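Local coordinates for hypothetical protein MerP (Cupriavidus metallidurans, PDB 1OSD) that probably binds mercuric ions in the periplasm as part of bacterial mercury resistance, using a cysteine pair that is oxidised to a disulfide here, at residues Thr46-Asp49 / Ala50-Ser53. Numbering follows the deposited sequence. Where two conformers were deposited one is given.
Sequences TFDD and AKTS
Asp48 ends the inner strand 42-48 of the ferredoxin-like βαββαβ fold of heavy-metal-associated domains, and its carboxylate forms an Asx turn with the backbone N-H of Ala50, at the start of the loop leading to helix 54-63. In this bond Ala50 N to Asp48 OD2 measures 3.1 Å, with the donor 41° above the carboxylate plane. An anti placement of CG relative to the backbone N (chi1 -174°) brings the carboxylate over the turn. The carbonyl of the same residue is gripped twice. Lys51 N lies 2.8 Å from Asp48 O, closing a beta turn over residues 48-51, and approaches from well above the carbonyl plane; Thr52 N lies 3.0 Å from Asp48 O and comes in that plane, at a C=O...N angle of 157°. In the conformer given, the Lys51 chain crosses the Asp48 carboxylate obliquely; NZ lies 4.4 Å from Asp48 OD1, beyond a salt bridge, and as Lys51 has two conformers this approach is only tentative. On the buried side, Thr52 CG2 sits 3.8 Å from Phe47 CD1, the two side chains crossing at about a right angle. Phe47 also touches Val54 and Leu57 of helix 54-63, so the ring joins strand, turn and helix. Asp49 CA donates a C-H...O contact to Thr52 O at 3.3 Å, and Ser53 follows as the helix N-cap. The N-terminal amine of Ala1 donates hydrogen bonds to both Asp48 OD2 and Asp49 OD2; that shared positive charge probably stabilises the two carboxylates, while three backbone N-H hydrogen bonds to Asp48 probably hold the chain on its path from sheet to helix.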
loop_
_atom_site.group_PDB
_atom_site.type_symbol
_atom_site.label_atom_id
_atom_site.label_comp_id
_atom_site.label_asym_id
_atom_site.label_seq_id
_atom_site.Cartn_x
_atom_site.Cartn_y
_atom_site.Cartn_z
ATOM N N THR A 46 3.431 -5.854 4.363
ATOM C CA THR A 46 3.411 -6.994 5.287
ATOM C C THR A 46 2.481 -6.599 6.476
ATOM O O THR A 46 2.593 -5.525 7.077
ATOM C CB THR A 46 4.780 -7.286 5.830
ATOM O OG1 THR A 46 5.627 -7.800 4.801
ATOM C CG2 THR A 46 4.704 -8.399 6.903
ATOM N N PHE A 47 1.520 -7.455 6.724
ATOM C CA PHE A 47 0.466 -7.079 7.646
ATOM C C PHE A 47 -0.160 -8.313 8.307
ATOM O O PHE A 47 -0.032 -9.499 7.824
ATOM C CB PHE A 47 -0.626 -6.268 6.892
ATOM C CG PHE A 47 -1.462 -7.113 5.940
ATOM C CD1 PHE A 47 -2.632 -7.720 6.379
ATOM C CD2 PHE A 47 -1.086 -7.286 4.564
ATOM C CE1 PHE A 47 -3.438 -8.515 5.510
ATOM C CE2 PHE A 47 -1.859 -8.152 3.703
ATOM C CZ PHE A 47 -3.062 -8.745 4.197
ATOM N N ASP A 48 -0.913 -8.017 9.384
ATOM C CA ASP A 48 -1.636 -9.067 10.066
ATOM C C ASP A 48 -3.089 -9.146 9.674
ATOM O O ASP A 48 -3.817 -8.202 9.928
ATOM C CB ASP A 48 -1.409 -8.848 11.536
ATOM C CG ASP A 48 -1.971 -9.948 12.382
ATOM O OD1 ASP A 48 -1.756 -9.883 13.654
ATOM O OD2 ASP A 48 -2.744 -10.830 11.966
ATOM N N ASP A 49 -3.478 -10.257 9.032
ATOM C CA ASP A 49 -4.761 -10.444 8.395
ATOM C C ASP A 49 -5.926 -10.682 9.369
ATOM O O ASP A 49 -7.098 -10.646 8.968
ATOM C CB ASP A 49 -4.736 -11.500 7.356
ATOM C CG ASP A 49 -4.670 -12.920 7.929
ATOM O OD1 ASP A 49 -4.509 -13.794 7.089
ATOM O OD2 ASP A 49 -4.746 -13.276 9.140
ATOM N N ALA A 50 -5.560 -10.831 10.654
ATOM C CA ALA A 50 -6.470 -10.771 11.735
ATOM C C ALA A 50 -6.811 -9.369 12.131
ATOM O O ALA A 50 -7.780 -9.212 12.899
ATOM C CB ALA A 50 -5.853 -11.427 12.988
ATOM N N LYS A 51 -5.990 -8.401 11.735
ATOM C CA LYS A 51 -6.142 -6.980 12.131
ATOM C C LYS A 51 -6.610 -6.097 11.013
ATOM O O LYS A 51 -7.257 -5.024 11.263
ATOM C CB LYS A 51 -4.785 -6.445 12.672
ATOM C CG LYS A 51 -4.429 -7.073 14.039
ATOM C CD LYS A 51 -3.026 -7.102 14.333
ATOM C CE LYS A 51 -2.623 -7.652 15.781
ATOM N NZ LYS A 51 -1.801 -6.648 16.572
ATOM N N THR A 52 -6.256 -6.480 9.781
ATOM C CA THR A 52 -6.637 -5.717 8.623
ATOM C C THR A 52 -6.681 -6.582 7.379
ATOM O O THR A 52 -6.489 -7.806 7.460
ATOM C CB THR A 52 -5.705 -4.425 8.494
ATOM O OG1 THR A 52 -6.253 -3.516 7.535
ATOM C CG2 THR A 52 -4.260 -4.729 7.993
ATOM N N SER A 53 -6.957 -5.977 6.222
ATOM C CA SER A 53 -7.099 -6.767 4.987
ATOM C C SER A 53 -6.725 -5.990 3.766
ATOM O O SER A 53 -6.506 -4.779 3.838
ATOM C CB SER A 53 -8.565 -7.256 4.870
ATOM O OG SER A 53 -9.379 -6.150 4.716
#